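Local coordinates for anastral spindle 2, SAS 4 (Drosophila melanogaster, PDB 4BY2), which carries a proline-rich motif of Ana2 fused to the TCP domain of the centriole protein Sas-4, whose family probably acts as a tubulin-binding adaptor, at residues 12-17 with 99-104; 120-125 with 136-141; 178-183 with 193-198. All blocks are in the same frame, centred on the assembly; numbering follows the deposited sequence.

Contact 1: residues 12-17 with 99-104; sequences MLPRLA and YFNKDI
P14, in the Ana2-derived part of this engineered fusion, packs against Y99, F100 and N101 of the Sas-4 TCP domain. The close packing centres on its ring. CA of P14 sits over one face of the Y99 ring, displaced toward the rim, while the carbonyl carbon of M12 meets the edge of the same ring, 3.8 Å from Y99 CE1. On another flank the N101 amide passes obliquely, its ND2 3.4 Å from P14 CB. N101 CG stands between backbone N and carbonyl carbon (chi1 65°), which brings the amide up to the proline, and ND2 adds a weak bond to D103 OD2. That carboxylate oxygen is also bonded to Y116 OH.

On the looser side F100, exposed, crosses the proline at about a right angle, with its CZ 3.7 Å from P14 CD. At the other end of the proline, beside R15, a water donates to R15 O (2.7 Å) and D103 OD2 (3.0 Å). Direct bonds from R15 N to Y116 OH and from M12 O to N84 ND2 flank the site. The receiving surface is a beta-hairpin connection: the type I turn from Y99 to K102, joining antiparallel strands 94-98 and 104-108.

Contact 2: residues 120-125 with 136-141; sequences ETNTWH and EFPNGQ
T123 and F137, both in the Sas-4 part of the fusion, meet methyl to face. CG2 of T123 stands over the F137 ring, 4.1 Å from its centroid and 29° off the normal, so this is a CH-pi contact in which the two side chains cross obliquely. The threonine's first torsion explains it: with CG2 anti to the backbone N, the methyl goes to the ring while OG1, beside that N, bonds back to T121 O, reaching it from above the carbonyl plane.

N122 and P138 pass antiparallel to one another, and P138 CG rests on two carbonyl oxygens, N122 O at 3.4 Å and T121 O at 3.5 Å; the side-chain oxygen OD1 of N122 is bonded to Y117 OH. On the sheet face shared by W124 and E136, the glutamate chain bends at chi2 and carries OE1 alongside W124 CB at 3.6 Å, whereas the indole turns off toward the Y117 ring, planes at about 45°.

The backbones pair through W124 N to E136 O (3.1 Å) and E136 N to W124 O (2.8 Å). Past that pair a water donates to both N122 O and E136 O. On the other side N122 and T123 form a G1 beta bulge against Y118 of strand 113-118. The whole ends the beta hairpin of strands 123-128 and 133-136, where a type I turn from F137 to G140 is overlapped by an Asx turn, Q141 N bonding to N139 OD1.

Contact 3: residues 178-183 with 193-198; sequences DGTHLV and NLPNGQ
H181 and N193 satisfy each other's backbone: H181 N reaches N193 O at 2.9 Å and N193 N reaches H181 O at 2.8 Å, both nearly straight, with N-H...O angles of 173° and 168°. Their side chains run alongside each other, ring and amide planes 15° apart, but their polar atoms bond to residues of the flanking strands. The imidazole, with CG anti to the backbone N, bonds through ND1 to W174 O and weakly through NE2 to E173 OE2; the nearby carboxylate might favour a protonated ring. N193 OD1 bonds to K199 NZ.

This antiparallel hydrogen-bonded pair belongs to the hairpin of strands 181-185 and 190-193, in the Tcp10 C-terminal repeat region of the Sas-4 part, and each segment carries an Asx turn. In one, D178 OD1 accepts twice from the same face of its carboxylate, from T180 OG1 at 2.7 Å and from T180 N at 3.0 Å. Across the contact T180 OG1 also rests against P195 CD, while CG2 lies beside L194 CD1. With an alanine here the hydroxyl and methyl are gone, and the D178 carboxylate, left with the backbone N-H of this pair, would probably be held less firmly, with a gap opened beside P195 and L194. In the other Asx turn, N196 OD1 receives Q198 N in the carbonyl plane at 3.2 Å, while L194 N bonds to Q198 O.

Overall arrangement
The three contacts follow one another along an elongated succession of antiparallel strands. Contact 1 joins the Ana2 segment to the Sas-4 domain; contacts 2 and 3 lie wholly within that domain. Contacts 1 and 2 have centres 15 Å apart and touch directly: R15 NH1 comes 3.5 Å from H125 CD2, and A17 CB 3.6 Å from T121 OG1, so the Ana2 segment runs on from the first site to the second. Contact 3 stands apart, its centre 30 Å from that of contact 2 and 43 Å from that of contact 1, across the chain's centre from the latter. Contacts 2 and 3 nonetheless share one plan: beside a hydrogen-bonded strand pair, a type I turn with proline second and an Asx turn at the following asparagine.

Contact 1: residues 12-17 with 99-104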
ATOM      1  N   MET A  12       4.922 -12.189 -15.082  1.00 85.02           N
ATOM      2  CA  MET A  12       3.948 -12.779 -16.018  1.00 84.03           C
ATOM      3  C   MET A  12       2.813 -13.540 -15.296  1.00 84.24           C
ATOM      4  O   MET A  12       1.803 -13.866 -15.923  1.00 83.74           O
ATOM      5  CB  MET A  12       4.620 -13.633 -17.117  1.00 86.76           C
ATOM      6  CG  MET A  12       5.130 -12.810 -18.299  1.00 91.01           C
ATOM      7  SD  MET A  12       6.597 -11.798 -17.938  1.00 95.80           S
ATOM      8  CE  MET A  12       6.780 -10.925 -19.474  1.00 92.49           C
ATOM      9  N   LEU A  13       2.963 -13.769 -13.974  1.00 78.09           N
ATOM     10  CA  LEU A  13       1.978 -14.412 -13.106  1.00 76.53           C
ATOM     11  C   LEU A  13       1.382 -13.389 -12.127  1.00 76.60           C
ATOM     12  O   LEU A  13       2.130 -12.567 -11.582  1.00 75.97           O
ATOM     13  CB  LEU A  13       2.597 -15.586 -12.337  1.00 76.69           C
ATOM     14  CG  LEU A  13       2.524 -16.947 -13.026  1.00 81.70           C
ATOM     15  CD1 LEU A  13       3.552 -17.899 -12.452  1.00 81.94           C
ATOM     16  CD2 LEU A  13       1.121 -17.551 -12.926  1.00 84.45           C
ATOM     17  N   PRO A  14       0.047 -13.408 -11.886  1.00 70.13           N
ATOM     18  CA  PRO A  14      -0.544 -12.422 -10.967  1.00 68.82           C
ATOM     19  C   PRO A  14      -0.161 -12.621  -9.504  1.00 69.48           C
ATOM     20  O   PRO A  14       0.102 -13.745  -9.074  1.00 68.76           O
ATOM     21  CB  PRO A  14      -2.056 -12.582 -11.183  1.00 70.70           C
ATOM     22  CG  PRO A  14      -2.206 -13.430 -12.412  1.00 75.40           C
ATOM     23  CD  PRO A  14      -0.991 -14.292 -12.448  1.00 71.23           C
ATOM     24  N   ARG A  15      -0.123 -11.511  -8.749  1.00 63.97           N
ATOM     25  CA  ARG A  15       0.198 -11.484  -7.319  1.00 62.55           C
ATOM     26  C   ARG A  15      -0.984 -12.010  -6.501  1.00 64.38           C
ATOM     27  O   ARG A  15      -2.127 -11.957  -6.964  1.00 63.20           O
ATOM     28  CB  ARG A  15       0.504 -10.044  -6.868  1.00 61.35           C
ATOM     29  CG  ARG A  15       1.805  -9.453  -7.386  1.00 69.14           C
ATOM     30  CD  ARG A  15       1.891  -7.996  -6.976  1.00 76.04           C
ATOM     31  NE  ARG A  15       3.156  -7.369  -7.363  1.00 81.01           N
ATOM     32  CZ  ARG A  15       3.475  -6.105  -7.103  1.00 90.00           C
ATOM     33  NH1 ARG A  15       2.624  -5.317  -6.454  1.00 71.88           N
ATOM     34  NH2 ARG A  15       4.647  -5.618  -7.487  1.00 75.69           N
ATOM     35  N   LEU A  16      -0.710 -12.489  -5.276  1.00 60.38           N
ATOM     36  CA  LEU A  16      -1.751 -12.960  -4.360  1.00 59.90           C
ATOM     37  C   LEU A  16      -2.353 -11.746  -3.647  1.00 62.09           C
ATOM     38  O   LEU A  16      -1.615 -10.961  -3.040  1.00 61.37           O
ATOM     39  CB  LEU A  16      -1.194 -13.983  -3.350  1.00 60.08           C
ATOM     40  CG  LEU A  16      -0.860 -15.370  -3.912  1.00 65.02           C
ATOM     41  CD1 LEU A  16       0.287 -16.011  -3.149  1.00 65.08           C
ATOM     42  CD2 LEU A  16      -2.086 -16.276  -3.927  1.00 67.65           C
ATOM     43  N   ALA A  17      -3.686 -11.568  -3.776  1.00 57.72           N
ATOM     44  CA  ALA A  17      -4.447 -10.446  -3.212  1.00 57.05           C
ATOM     45  C   ALA A  17      -4.343 -10.330  -1.691  1.00 60.13           C
ATOM     46  O   ALA A  17      -4.607 -11.308  -0.989  1.00 59.61           O
ATOM     47  CB  ALA A  17      -5.905 -10.517  -3.641  1.00 57.79           C
ATOM     48  N   TYR A  99      -3.214  -8.477 -17.108  1.00 56.65           N
ATOM     49  CA  TYR A  99      -3.298  -9.915 -16.840  1.00 55.90           C
ATOM     50  C   TYR A  99      -4.642 -10.524 -17.252  1.00 60.26           C
ATOM     51  O   TYR A  99      -5.631  -9.803 -17.400  1.00 59.65           O
ATOM     52  CB  TYR A  99      -3.012 -10.220 -15.357  1.00 56.38           C
ATOM     53  CG  TYR A  99      -1.611  -9.883 -14.894  1.00 57.14           C
ATOM     54  CD1 TYR A  99      -0.579 -10.808 -15.006  1.00 59.04           C
ATOM     55  CD2 TYR A  99      -1.333  -8.666 -14.280  1.00 57.50           C
ATOM     56  CE1 TYR A  99       0.710 -10.513 -14.558  1.00 59.81           C
ATOM     57  CE2 TYR A  99      -0.051  -8.360 -13.825  1.00 58.19           C
ATOM     58  CZ  TYR A  99       0.968  -9.287 -13.966  1.00 65.60           C
ATOM     59  OH  TYR A  99       2.236  -8.985 -13.528  1.00 66.55           O
ATOM     60  N   PHE A 100      -4.665 -11.864 -17.424  1.00 57.47           N
ATOM     61  CA  PHE A 100      -5.843 -12.661 -17.790  1.00 57.42           C
ATOM     62  C   PHE A 100      -6.988 -12.542 -16.773  1.00 60.75           C
ATOM     63  O   PHE A 100      -8.157 -12.542 -17.168  1.00 60.16           O
ATOM     64  CB  PHE A 100      -5.460 -14.137 -18.017  1.00 59.41           C
ATOM     65  CG  PHE A 100      -4.664 -14.793 -16.908  1.00 61.27           C
ATOM     66  CD1 PHE A 100      -5.305 -15.455 -15.867  1.00 64.68           C
ATOM     67  CD2 PHE A 100      -3.274 -14.793 -16.933  1.00 63.61           C
ATOM     68  CE1 PHE A 100      -4.569 -16.066 -14.846  1.00 65.66           C
ATOM     69  CE2 PHE A 100      -2.538 -15.405 -15.915  1.00 66.65           C
ATOM     70  CZ  PHE A 100      -3.191 -16.043 -14.879  1.00 64.87           C
ATOM     71  N   ASN A 101      -6.645 -12.410 -15.469  1.00 56.78           N
ATOM     72  CA  ASN A 101      -7.596 -12.280 -14.357  1.00 56.12           C
ATOM     73  C   ASN A 101      -8.067 -10.824 -14.104  1.00 59.55           C
ATOM     74  O   ASN A 101      -8.594 -10.533 -13.026  1.00 59.45           O
ATOM     75  CB  ASN A 101      -7.016 -12.922 -13.081  1.00 55.14           C
ATOM     76  CG  ASN A 101      -5.773 -12.260 -12.515  1.00 69.24           C
ATOM     77  OD1 ASN A 101      -5.060 -11.509 -13.184  1.00 61.79           O
ATOM     78  ND2 ASN A 101      -5.472 -12.553 -11.263  1.00 57.83           N
ATOM     79  N   LYS A 102      -7.884  -9.926 -15.109  1.00 55.33           N
ATOM     80  CA  LYS A 102      -8.251  -8.498 -15.133  1.00 54.75           C
ATOM     81  C   LYS A 102      -7.338  -7.609 -14.239  1.00 56.72           C
ATOM     82  O   LYS A 102      -7.589  -6.405 -14.109  1.00 56.20           O
ATOM     83  CB  LYS A 102      -9.753  -8.283 -14.824  1.00 57.96           C
ATOM     84  CG  LYS A 102     -10.397  -7.118 -15.570  1.00 78.63           C
ATOM     85  CD  LYS A 102     -11.609  -6.566 -14.814  1.00 89.92           C
ATOM     86  CE  LYS A 102     -12.211  -5.340 -15.464  1.00100.26           C
ATOM     87  NZ  LYS A 102     -13.105  -5.686 -16.603  1.00108.05           N
ATOM     88  N   ASP A 103      -6.256  -8.188 -13.670  1.00 52.12           N
ATOM     89  CA  ASP A 103      -5.277  -7.467 -12.842  1.00 51.18           C
ATOM     90  C   ASP A 103      -4.403  -6.576 -13.716  1.00 54.38           C
ATOM     91  O   ASP A 103      -4.076  -6.954 -14.843  1.00 53.71           O
ATOM     92  CB  ASP A 103      -4.379  -8.446 -12.058  1.00 52.58           C
ATOM     93  CG  ASP A 103      -4.935  -8.981 -10.749  1.00 58.60           C
ATOM     94  OD1 ASP A 103      -6.136  -8.751 -10.467  1.00 59.20           O
ATOM     95  OD2 ASP A 103      -4.175  -9.642 -10.014  1.00 61.63           O
ATOM     96  N   ILE A 104      -4.022  -5.395 -13.196  1.00 51.01           N
ATOM     97  CA  ILE A 104      -3.189  -4.422 -13.917  1.00 50.80           C
ATOM     98  C   ILE A 104      -1.906  -4.121 -13.131  1.00 54.76           C
ATOM     99  O   ILE A 104      -1.974  -3.872 -11.930  1.00 54.19           O
ATOM    100  CB  ILE A 104      -3.972  -3.110 -14.257  1.00 53.79           C
ATOM    101  CG1 ILE A 104      -5.369  -3.391 -14.865  1.00 54.03           C
ATOM    102  CG2 ILE A 104      -3.146  -2.187 -15.171  1.00 55.11           C
ATOM    103  CD1 ILE A 104      -6.396  -2.219 -14.767  1.00 59.60           C
TER
HETATM  104  O   HOH W   1      -4.666 -11.075  -7.385  1.00 56.86           O

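Contact 2: residues 120-125 with 136-141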
ATOM      1  N   GLU A 120     -10.199  -8.621  -8.507  1.00 50.46           N
ATOM      2  CA  GLU A 120     -11.177  -9.395  -7.742  1.00 50.67           C
ATOM      3  C   GLU A 120     -11.582  -8.709  -6.435  1.00 54.29           C
ATOM      4  O   GLU A 120     -12.768  -8.700  -6.090  1.00 54.02           O
ATOM      5  CB  GLU A 120     -10.634 -10.809  -7.473  1.00 52.32           C
ATOM      6  CG  GLU A 120     -11.711 -11.865  -7.274  1.00 66.13           C
ATOM      7  CD  GLU A 120     -11.225 -13.300  -7.348  1.00 91.25           C
ATOM      8  OE1 GLU A 120     -10.340 -13.677  -6.545  1.00 89.13           O
ATOM      9  OE2 GLU A 120     -11.749 -14.059  -8.196  1.00 86.12           O
ATOM     10  N   THR A 121     -10.598  -8.119  -5.729  1.00 50.11           N
ATOM     11  CA  THR A 121     -10.782  -7.460  -4.436  1.00 49.41           C
ATOM     12  C   THR A 121     -10.846  -5.914  -4.508  1.00 52.46           C
ATOM     13  O   THR A 121     -10.968  -5.279  -3.457  1.00 52.53           O
ATOM     14  CB  THR A 121      -9.710  -7.943  -3.444  1.00 57.61           C
ATOM     15  OG1 THR A 121      -8.433  -7.935  -4.081  1.00 57.78           O
ATOM     16  CG2 THR A 121     -10.001  -9.334  -2.897  1.00 56.09           C
ATOM     17  N   ASN A 122     -10.790  -5.315  -5.730  1.00 47.70           N
ATOM     18  CA  ASN A 122     -10.852  -3.859  -5.979  1.00 46.61           C
ATOM     19  C   ASN A 122      -9.824  -3.073  -5.126  1.00 48.65           C
ATOM     20  O   ASN A 122     -10.126  -2.008  -4.580  1.00 47.84           O
ATOM     21  CB  ASN A 122     -12.302  -3.343  -5.800  1.00 46.82           C
ATOM     22  CG  ASN A 122     -12.573  -1.939  -6.300  1.00 64.93           C
ATOM     23  OD1 ASN A 122     -11.851  -1.384  -7.136  1.00 59.69           O
ATOM     24  ND2 ASN A 122     -13.639  -1.335  -5.798  1.00 54.32           N
ATOM     25  N   THR A 123      -8.602  -3.622  -5.024  1.00 44.38           N
ATOM     26  CA  THR A 123      -7.515  -3.076  -4.209  1.00 43.90           C
ATOM     27  C   THR A 123      -6.348  -2.584  -5.059  1.00 47.74           C
ATOM     28  O   THR A 123      -6.002  -3.208  -6.061  1.00 47.82           O
ATOM     29  CB  THR A 123      -7.080  -4.140  -3.172  1.00 50.62           C
ATOM     30  OG1 THR A 123      -8.236  -4.656  -2.509  1.00 48.97           O
ATOM     31  CG2 THR A 123      -6.083  -3.612  -2.134  1.00 48.57           C
ATOM     32  N   TRP A 124      -5.725  -1.477  -4.631  1.00 43.65           N
ATOM     33  CA  TRP A 124      -4.558  -0.880  -5.267  1.00 43.08           C
ATOM     34  C   TRP A 124      -3.324  -1.031  -4.372  1.00 46.90           C
ATOM     35  O   TRP A 124      -3.432  -0.894  -3.153  1.00 46.22           O
ATOM     36  CB  TRP A 124      -4.814   0.608  -5.538  1.00 41.83           C
ATOM     37  CG  TRP A 124      -5.594   0.879  -6.787  1.00 42.67           C
ATOM     38  CD1 TRP A 124      -6.920   1.192  -6.878  1.00 45.52           C
ATOM     39  CD2 TRP A 124      -5.090   0.866  -8.127  1.00 42.43           C
ATOM     40  NE1 TRP A 124      -7.271   1.378  -8.196  1.00 44.87           N
ATOM     41  CE2 TRP A 124      -6.164   1.194  -8.984  1.00 46.24           C
ATOM     42  CE3 TRP A 124      -3.828   0.608  -8.691  1.00 43.71           C
ATOM     43  CZ2 TRP A 124      -6.021   1.252 -10.376  1.00 45.63           C
ATOM     44  CZ3 TRP A 124      -3.684   0.677 -10.068  1.00 45.29           C
ATOM     45  CH2 TRP A 124      -4.773   0.993 -10.896  1.00 45.89           C
ATOM     46  N   HIS A 125      -2.156  -1.296  -4.974  1.00 44.07           N
ATOM     47  CA  HIS A 125      -0.886  -1.397  -4.252  1.00 44.52           C
ATOM     48  C   HIS A 125       0.187  -0.583  -4.982  1.00 49.32           C
ATOM     49  O   HIS A 125       0.556  -0.920  -6.109  1.00 48.45           O
ATOM     50  CB  HIS A 125      -0.454  -2.858  -4.037  1.00 45.50           C
ATOM     51  CG  HIS A 125       0.847  -3.008  -3.305  1.00 49.34           C
ATOM     52  ND1 HIS A 125       0.902  -3.007  -1.924  1.00 51.42           N
ATOM     53  CD2 HIS A 125       2.099  -3.174  -3.789  1.00 51.48           C
ATOM     54  CE1 HIS A 125       2.179  -3.166  -1.612  1.00 50.95           C
ATOM     55  NE2 HIS A 125       2.938  -3.270  -2.700  1.00 51.27           N
ATOM     56  N   GLU A 136      -4.465   0.396  -0.876  1.00 46.41           N
ATOM     57  CA  GLU A 136      -5.722   1.152  -0.890  1.00 46.46           C
ATOM     58  C   GLU A 136      -6.904   0.195  -1.047  1.00 49.97           C
ATOM     59  O   GLU A 136      -7.093  -0.384  -2.119  1.00 49.88           O
ATOM     60  CB  GLU A 136      -5.721   2.223  -2.005  1.00 48.03           C
ATOM     61  CG  GLU A 136      -4.667   3.307  -1.841  1.00 60.48           C
ATOM     62  CD  GLU A 136      -3.878   3.627  -3.097  1.00 83.52           C
ATOM     63  OE1 GLU A 136      -2.951   2.854  -3.436  1.00 74.27           O
ATOM     64  OE2 GLU A 136      -4.174   4.665  -3.732  1.00 80.25           O
ATOM     65  N   PHE A 137      -7.683   0.025   0.032  1.00 45.60           N
ATOM     66  CA  PHE A 137      -8.850  -0.858   0.078  1.00 45.04           C
ATOM     67  C   PHE A 137     -10.151  -0.131  -0.322  1.00 50.16           C
ATOM     68  O   PHE A 137     -10.210   1.092  -0.171  1.00 50.19           O
ATOM     69  CB  PHE A 137      -8.948  -1.543   1.454  1.00 46.33           C
ATOM     70  CG  PHE A 137      -7.809  -2.504   1.713  1.00 47.04           C
ATOM     71  CD1 PHE A 137      -7.837  -3.796   1.197  1.00 49.62           C
ATOM     72  CD2 PHE A 137      -6.696  -2.108   2.443  1.00 48.59           C
ATOM     73  CE1 PHE A 137      -6.771  -4.677   1.415  1.00 50.27           C
ATOM     74  CE2 PHE A 137      -5.632  -2.990   2.664  1.00 51.27           C
ATOM     75  CZ  PHE A 137      -5.674  -4.266   2.143  1.00 49.27           C
ATOM     76  N   PRO A 138     -11.190  -0.839  -0.849  1.00 47.31           N
ATOM     77  CA  PRO A 138     -12.418  -0.142  -1.299  1.00 47.27           C
ATOM     78  C   PRO A 138     -13.181   0.691  -0.264  1.00 51.72           C
ATOM     79  O   PRO A 138     -13.924   1.589  -0.660  1.00 52.39           O
ATOM     80  CB  PRO A 138     -13.302  -1.276  -1.829  1.00 48.91           C
ATOM     81  CG  PRO A 138     -12.378  -2.384  -2.123  1.00 53.08           C
ATOM     82  CD  PRO A 138     -11.268  -2.287  -1.137  1.00 48.66           C
ATOM     83  N   ASN A 139     -13.014   0.401   1.039  1.00 47.70           N
ATOM     84  CA  ASN A 139     -13.680   1.111   2.139  1.00 47.25           C
ATOM     85  C   ASN A 139     -12.976   2.404   2.564  1.00 51.52           C
ATOM     86  O   ASN A 139     -13.450   3.093   3.469  1.00 51.36           O
ATOM     87  CB  ASN A 139     -13.871   0.176   3.343  1.00 46.18           C
ATOM     88  CG  ASN A 139     -12.597  -0.353   3.972  1.00 61.34           C
ATOM     89  OD1 ASN A 139     -11.498  -0.295   3.404  1.00 47.22           O
ATOM     90  ND2 ASN A 139     -12.726  -0.906   5.166  1.00 56.33           N
ATOM     91  N   GLY A 140     -11.860   2.716   1.916  1.00 48.40           N
ATOM     92  CA  GLY A 140     -11.059   3.894   2.214  1.00 48.33           C
ATOM     93  C   GLY A 140      -9.859   3.612   3.096  1.00 52.49           C
ATOM     94  O   GLY A 140      -9.088   4.533   3.382  1.00 52.85           O
ATOM     95  N   GLN A 141      -9.682   2.341   3.537  1.00 47.99           N
ATOM     96  CA  GLN A 141      -8.553   1.955   4.380  1.00 47.46           C
ATOM     97  C   GLN A 141      -7.244   1.943   3.589  1.00 51.93           C
ATOM     98  O   GLN A 141      -7.145   1.281   2.554  1.00 51.26           O
ATOM     99  CB  GLN A 141      -8.794   0.619   5.103  1.00 48.45           C
ATOM    100  CG  GLN A 141      -7.816   0.373   6.252  1.00 53.81           C
ATOM    101  CD  GLN A 141      -8.036  -0.942   6.949  1.00 65.98           C
ATOM    102  OE1 GLN A 141      -9.114  -1.226   7.483  1.00 60.22           O
ATOM    103  NE2 GLN A 141      -6.991  -1.752   7.016  1.00 56.95           N
TER
HETATM  104  O   HOH W   2      -9.072   0.647  -3.890  1.00 44.54           O

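Contact 3: residues 178-183 with 193-198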
ATOM      1  N   ASP A 178     -10.652  13.427  16.370  1.00 80.14           N
ATOM      2  CA  ASP A 178     -10.786  14.583  17.263  1.00 79.74           C
ATOM      3  C   ASP A 178      -9.432  15.217  17.604  1.00 82.79           C
ATOM      4  O   ASP A 178      -9.365  16.424  17.847  1.00 82.54           O
ATOM      5  CB  ASP A 178     -11.552  14.206  18.547  1.00 81.64           C
ATOM      6  CG  ASP A 178     -11.100  12.930  19.243  1.00 92.95           C
ATOM      7  OD1 ASP A 178      -9.936  12.519  19.041  1.00 93.56           O
ATOM      8  OD2 ASP A 178     -11.908  12.350  19.999  1.00 99.41           O
ATOM      9  N   GLY A 179      -8.382  14.396  17.625  1.00 78.24           N
ATOM     10  CA  GLY A 179      -7.021  14.826  17.920  1.00 77.63           C
ATOM     11  C   GLY A 179      -6.340  14.053  19.031  1.00 80.80           C
ATOM     12  O   GLY A 179      -5.161  14.291  19.305  1.00 80.37           O
ATOM     13  N   THR A 180      -7.077  13.115  19.674  1.00 76.80           N
ATOM     14  CA  THR A 180      -6.597  12.281  20.783  1.00 76.38           C
ATOM     15  C   THR A 180      -5.447  11.369  20.345  1.00 79.99           C
ATOM     16  O   THR A 180      -5.529  10.734  19.292  1.00 79.60           O
ATOM     17  CB  THR A 180      -7.764  11.499  21.423  1.00 83.98           C
ATOM     18  OG1 THR A 180      -8.905  12.348  21.543  1.00 83.75           O
ATOM     19  CG2 THR A 180      -7.415  10.932  22.793  1.00 82.12           C
ATOM     20  N   HIS A 181      -4.376  11.322  21.156  1.00 76.52           N
ATOM     21  CA  HIS A 181      -3.190  10.508  20.900  1.00 76.38           C
ATOM     22  C   HIS A 181      -2.954   9.490  22.023  1.00 80.61           C
ATOM     23  O   HIS A 181      -2.532   9.860  23.121  1.00 80.32           O
ATOM     24  CB  HIS A 181      -1.955  11.398  20.636  1.00 77.08           C
ATOM     25  CG  HIS A 181      -0.681  10.650  20.367  1.00 80.38           C
ATOM     26  ND1 HIS A 181      -0.591   9.712  19.353  1.00 82.09           N
ATOM     27  CD2 HIS A 181       0.528  10.765  20.962  1.00 82.02           C
ATOM     28  CE1 HIS A 181       0.655   9.270  19.381  1.00 81.41           C
ATOM     29  NE2 HIS A 181       1.368   9.879  20.327  1.00 81.73           N
ATOM     30  N   LEU A 182      -3.250   8.207  21.740  1.00 77.08           N
ATOM     31  CA  LEU A 182      -3.082   7.106  22.687  1.00 76.78           C
ATOM     32  C   LEU A 182      -1.785   6.348  22.420  1.00 81.10           C
ATOM     33  O   LEU A 182      -1.524   5.955  21.285  1.00 80.75           O
ATOM     34  CB  LEU A 182      -4.303   6.160  22.656  1.00 76.73           C
ATOM     35  CG  LEU A 182      -4.233   4.848  23.468  1.00 81.32           C
ATOM     36  CD1 LEU A 182      -4.157   5.105  24.973  1.00 81.34           C
ATOM     37  CD2 LEU A 182      -5.416   3.958  23.158  1.00 83.80           C
ATOM     38  N   VAL A 183      -0.972   6.155  23.471  1.00 78.03           N
ATOM     39  CA  VAL A 183       0.303   5.444  23.400  1.00 78.09           C
ATOM     40  C   VAL A 183       0.257   4.224  24.321  1.00 83.23           C
ATOM     41  O   VAL A 183       0.262   4.371  25.543  1.00 82.73           O
ATOM     42  CB  VAL A 183       1.535   6.349  23.703  1.00 81.83           C
ATOM     43  CG1 VAL A 183       2.842   5.607  23.442  1.00 81.61           C
ATOM     44  CG2 VAL A 183       1.493   7.649  22.908  1.00 81.66           C
ATOM     45  N   ASN A 193      -2.986  11.284  25.496  1.00 82.76           N
ATOM     46  CA  ASN A 193      -2.859  12.722  25.259  1.00 82.68           C
ATOM     47  C   ASN A 193      -4.153  13.260  24.639  1.00 87.06           C
ATOM     48  O   ASN A 193      -4.374  13.130  23.432  1.00 86.54           O
ATOM     49  CB  ASN A 193      -1.636  13.034  24.385  1.00 82.92           C
ATOM     50  CG  ASN A 193      -0.318  12.601  24.983  1.00102.74           C
ATOM     51  OD1 ASN A 193       0.202  13.218  25.918  1.00 95.61           O
ATOM     52  ND2 ASN A 193       0.263  11.542  24.436  1.00 94.36           N
ATOM     53  N   LEU A 194      -5.024  13.830  25.487  1.00 84.29           N
ATOM     54  CA  LEU A 194      -6.320  14.399  25.107  1.00 84.41           C
ATOM     55  C   LEU A 194      -6.145  15.671  24.246  1.00 89.07           C
ATOM     56  O   LEU A 194      -5.109  16.334  24.371  1.00 88.74           O
ATOM     57  CB  LEU A 194      -7.154  14.722  26.372  1.00 84.48           C
ATOM     58  CG  LEU A 194      -7.908  13.588  27.111  1.00 89.25           C
ATOM     59  CD1 LEU A 194      -8.891  12.849  26.206  1.00 89.49           C
ATOM     60  CD2 LEU A 194      -6.969  12.651  27.867  1.00 91.66           C
ATOM     61  N   PRO A 195      -7.127  16.043  23.379  1.00 85.90           N
ATOM     62  CA  PRO A 195      -6.950  17.258  22.558  1.00 85.71           C
ATOM     63  C   PRO A 195      -6.996  18.577  23.345  1.00 89.40           C
ATOM     64  O   PRO A 195      -6.404  19.566  22.903  1.00 88.82           O
ATOM     65  CB  PRO A 195      -8.082  17.156  21.532  1.00 87.45           C
ATOM     66  CG  PRO A 195      -9.137  16.366  22.213  1.00 91.86           C
ATOM     67  CD  PRO A 195      -8.416  15.379  23.084  1.00 87.43           C
ATOM     68  N   ASN A 196      -7.682  18.583  24.512  1.00 85.68           N
ATOM     69  CA  ASN A 196      -7.831  19.753  25.388  1.00 85.19           C
ATOM     70  C   ASN A 196      -6.569  20.089  26.212  1.00 88.76           C
ATOM     71  O   ASN A 196      -6.498  21.169  26.804  1.00 88.47           O
ATOM     72  CB  ASN A 196      -9.067  19.612  26.299  1.00 84.85           C
ATOM     73  CG  ASN A 196      -9.176  18.314  27.072  1.00103.15           C
ATOM     74  OD1 ASN A 196      -8.186  17.733  27.530  1.00 95.55           O
ATOM     75  ND2 ASN A 196     -10.402  17.854  27.272  1.00 93.85           N
ATOM     76  N   GLY A 197      -5.599  19.175  26.236  1.00 84.84           N
ATOM     77  CA  GLY A 197      -4.343  19.356  26.957  1.00 84.38           C
ATOM     78  C   GLY A 197      -4.087  18.364  28.074  1.00 87.52           C
ATOM     79  O   GLY A 197      -2.966  18.299  28.587  1.00 86.89           O
ATOM     80  N   GLN A 198      -5.123  17.586  28.462  1.00 83.74           N
ATOM     81  CA  GLN A 198      -5.053  16.572  29.522  1.00 83.36           C
ATOM     82  C   GLN A 198      -4.130  15.409  29.150  1.00 86.48           C
ATOM     83  O   GLN A 198      -4.181  14.921  28.019  1.00 86.15           O
ATOM     84  CB  GLN A 198      -6.453  16.043  29.872  1.00 84.73           C
ATOM     85  CG  GLN A 198      -7.257  16.961  30.790  1.00101.33           C
ATOM     86  CD  GLN A 198      -8.758  16.863  30.595  1.00121.36           C
ATOM     87  OE1 GLN A 198      -9.467  17.873  30.593  1.00117.63           O
ATOM     88  NE2 GLN A 198      -9.286  15.654  30.439  1.00112.87           N
TER